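Local coordinates for protein 4-hydroxy-tetrahydrodipicolinate synthase (Methanocaldococcus jannaschii DSM 2661, PDB 2YXG) that probably catalyses the condensation of pyruvate with aspartate-beta-semialdehyde to 4-hydroxy-tetrahydrodipicolinate in the diaminopimelate route to lysine, at residues K120-I125 / Y154-A159. Sequence-based numbering, arbitrary orientation.
Sequences KVAESI and YSNISA
On the N-terminal side of the TIM barrel's parallel strands, where helices end and strands begin, Ala122 and Glu123 in the last turn of helix 111-124 meet Tyr154 and Asn156, in the turn that leads from helix 144-153 into strand 157-162. Tyr154 lies across the helix end, with the methyl of Ala122 over one face of its ring as a CH-pi contact, CB standing 4.0 Å from the ring centroid and displaced toward the CG-CD1 rim. With CG of Tyr154 anti to its own carbonyl carbon (chi1 -60°), the ring reaches along to Glu123, where Tyr154 OH donates to Glu123 OE2 at 2.6 Å. The hydroxyl comes in on the anti side of OE2, 35° out of the carboxylate plane, while Glu123 CG lies 3.7 Å from Tyr154 CE1. A leucine in place of Tyr154 would probably leave the Glu123 carboxylate without its hydroxyl mate and Ala122 CB without the flat face it packs on. Two residues on, Asn156 works through its amide: ND2 donates to Ala122 O at 3.1 Å, nearly straight at 171° and on a carbonyl lone pair, and also bonds Leu127 O. A water lies within hydrogen-bonding distance of both Asn156 OD1 and Ala122 O. Ile157 CD1 touches Ala122 CB at 4.1 Å, and Ile157 also packs on Leu131 of the adjacent strand. Tyr154 to Ile157 form a type I turn that leads into strand 157-162. This short alpha-to-beta connection, tied through Asn156 to the preceding barrel helix, belongs to the repeating beta-alpha units of the (beta/alpha)8 barrel.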
ATOM      1  N   LYS A 120      30.575  -3.714   2.355  1.00 23.71           N
ATOM      2  CA  LYS A 120      31.427  -4.904   2.097  1.00 24.62           C
ATOM      3  C   LYS A 120      31.646  -5.106   0.598  1.00 24.57           C
ATOM      4  O   LYS A 120      32.746  -5.487   0.171  1.00 24.70           O
ATOM      5  CB  LYS A 120      30.851  -6.207   2.720  1.00 25.74           C
ATOM      6  CG  LYS A 120      30.614  -6.203   4.255  1.00 31.75           C
ATOM      7  CD  LYS A 120      31.913  -6.392   5.093  1.00 40.45           C
ATOM      8  CE  LYS A 120      32.247  -7.896   5.330  1.00 45.50           C
ATOM      9  NZ  LYS A 120      33.713  -8.207   5.698  1.00 43.92           N
ATOM     10  N   VAL A 121      30.602  -4.885  -0.210  1.00 23.46           N
ATOM     11  CA  VAL A 121      30.752  -4.960  -1.666  1.00 23.37           C
ATOM     12  C   VAL A 121      31.785  -3.912  -2.158  1.00 24.46           C
ATOM     13  O   VAL A 121      32.714  -4.241  -2.906  1.00 22.85           O
ATOM     14  CB  VAL A 121      29.381  -4.834  -2.402  1.00 23.73           C
ATOM     15  CG1 VAL A 121      29.542  -4.698  -3.863  1.00 23.19           C
ATOM     16  CG2 VAL A 121      28.480  -6.067  -2.066  1.00 22.06           C
ATOM     17  N   ALA A 122      31.595  -2.661  -1.728  1.00 24.78           N
ATOM     18  CA  ALA A 122      32.443  -1.566  -2.149  1.00 25.03           C
ATOM     19  C   ALA A 122      33.912  -1.792  -1.749  1.00 25.86           C
ATOM     20  O   ALA A 122      34.796  -1.500  -2.551  1.00 25.83           O
ATOM     21  CB  ALA A 122      31.901  -0.254  -1.631  1.00 24.18           C
ATOM     22  N   GLU A 123      34.155  -2.320  -0.545  1.00 26.83           N
ATOM     23  CA  GLU A 123      35.504  -2.676  -0.080  1.00 28.91           C
ATOM     24  C   GLU A 123      36.143  -3.825  -0.844  1.00 29.04           C
ATOM     25  O   GLU A 123      37.368  -3.954  -0.850  1.00 30.81           O
ATOM     26  CB  GLU A 123      35.492  -3.040   1.408  1.00 29.38           C
ATOM     27  CG  GLU A 123      35.520  -1.803   2.341  1.00 32.78           C
ATOM     28  CD  GLU A 123      34.915  -2.046   3.738  1.00 33.53           C
ATOM     29  OE1 GLU A 123      34.950  -3.210   4.238  1.00 35.93           O
ATOM     30  OE2 GLU A 123      34.379  -1.063   4.325  1.00 37.46           O
ATOM     31  N   SER A 124      35.329  -4.669  -1.476  1.00 28.24           N
ATOM     32  CA  SER A 124      35.818  -5.886  -2.116  1.00 27.47           C
ATOM     33  C   SER A 124      36.455  -5.649  -3.501  1.00 27.08           C
ATOM     34  O   SER A 124      37.203  -6.494  -4.003  1.00 26.94           O
ATOM     35  CB  SER A 124      34.703  -6.962  -2.213  1.00 27.17           C
ATOM     36  OG  SER A 124      33.762  -6.701  -3.270  1.00 25.71           O
ATOM     37  N   ILE A 125      36.150  -4.521  -4.125  1.00 26.86           N
ATOM     38  CA  ILE A 125      36.532  -4.313  -5.518  1.00 26.59           C
ATOM     39  C   ILE A 125      36.871  -2.871  -5.729  1.00 27.20           C
ATOM     40  O   ILE A 125      36.532  -2.045  -4.885  1.00 27.07           O
ATOM     41  CB  ILE A 125      35.393  -4.705  -6.505  1.00 26.96           C
ATOM     42  CG1 ILE A 125      34.132  -3.839  -6.282  1.00 27.60           C
ATOM     43  CG2 ILE A 125      35.104  -6.213  -6.403  1.00 25.65           C
ATOM     44  CD1 ILE A 125      33.001  -4.092  -7.318  1.00 25.78           C
ATOM     45  N   TYR A 154      32.587   5.703   0.196  1.00 29.46           N
ATOM     46  CA  TYR A 154      33.168   4.884  -0.844  1.00 28.06           C
ATOM     47  C   TYR A 154      33.142   5.602  -2.170  1.00 28.27           C
ATOM     48  O   TYR A 154      32.051   5.812  -2.765  1.00 27.97           O
ATOM     49  CB  TYR A 154      32.399   3.580  -0.943  1.00 26.82           C
ATOM     50  CG  TYR A 154      32.435   2.791   0.333  1.00 26.92           C
ATOM     51  CD1 TYR A 154      33.575   2.055   0.691  1.00 28.51           C
ATOM     52  CD2 TYR A 154      31.342   2.806   1.211  1.00 27.20           C
ATOM     53  CE1 TYR A 154      33.610   1.319   1.911  1.00 31.03           C
ATOM     54  CE2 TYR A 154      31.366   2.091   2.431  1.00 27.35           C
ATOM     55  CZ  TYR A 154      32.487   1.333   2.756  1.00 27.86           C
ATOM     56  OH  TYR A 154      32.496   0.620   3.926  1.00 26.19           O
ATOM     57  N   SER A 155      34.334   5.936  -2.671  1.00 27.63           N
ATOM     58  CA  SER A 155      34.414   6.614  -3.964  1.00 27.73           C
ATOM     59  C   SER A 155      33.893   5.758  -5.125  1.00 27.06           C
ATOM     60  O   SER A 155      33.551   6.304  -6.178  1.00 27.52           O
ATOM     61  CB  SER A 155      35.831   7.027  -4.275  1.00 28.02           C
ATOM     62  OG  SER A 155      36.635   5.860  -4.306  1.00 30.00           O
ATOM     63  N   ASN A 156      33.849   4.434  -4.963  1.00 25.50           N
ATOM     64  CA  ASN A 156      33.372   3.594  -6.094  1.00 24.90           C
ATOM     65  C   ASN A 156      31.848   3.365  -6.099  1.00 24.75           C
ATOM     66  O   ASN A 156      31.348   2.628  -6.919  1.00 25.06           O
ATOM     67  CB  ASN A 156      34.139   2.274  -6.247  1.00 22.95           C
ATOM     68  CG  ASN A 156      34.136   1.416  -4.981  1.00 21.29           C
ATOM     69  OD1 ASN A 156      33.924   1.903  -3.873  1.00 18.98           O
ATOM     70  ND2 ASN A 156      34.429   0.129  -5.141  1.00 17.41           N
ATOM     71  N   ILE A 157      31.138   3.950  -5.134  1.00 25.27           N
ATOM     72  CA  ILE A 157      29.683   3.975  -5.161  1.00 23.97           C
ATOM     73  C   ILE A 157      29.246   5.109  -6.104  1.00 24.70           C
ATOM     74  O   ILE A 157      29.227   6.298  -5.751  1.00 24.06           O
ATOM     75  CB  ILE A 157      29.068   4.142  -3.778  1.00 23.11           C
ATOM     76  CG1 ILE A 157      29.493   2.970  -2.904  1.00 23.72           C
ATOM     77  CG2 ILE A 157      27.485   4.229  -3.874  1.00 21.53           C
ATOM     78  CD1 ILE A 157      28.585   1.785  -3.013  1.00 20.64           C
ATOM     79  N   SER A 158      28.861   4.703  -7.299  1.00 25.04           N
ATOM     80  CA  SER A 158      28.861   5.634  -8.408  1.00 26.18           C
ATOM     81  C   SER A 158      27.461   6.026  -8.894  1.00 25.70           C
ATOM     82  O   SER A 158      27.211   7.209  -9.150  1.00 26.65           O
ATOM     83  CB  SER A 158      29.707   5.090  -9.536  1.00 25.63           C
ATOM     84  OG  SER A 158      29.408   5.838 -10.702  1.00 32.05           O
ATOM     85  N   ALA A 159      26.542   5.057  -8.975  1.00 24.75           N
ATOM     86  CA  ALA A 159      25.205   5.342  -9.441  1.00 23.43           C
ATOM     87  C   ALA A 159      24.153   4.586  -8.644  1.00 23.88           C
ATOM     88  O   ALA A 159      24.479   3.652  -7.858  1.00 22.65           O
ATOM     89  CB  ALA A 159      25.106   5.050 -10.936  1.00 23.97           C
TER
HETATM   90  O   HOH W   1      35.979   1.500  -2.215  1.00 36.16           O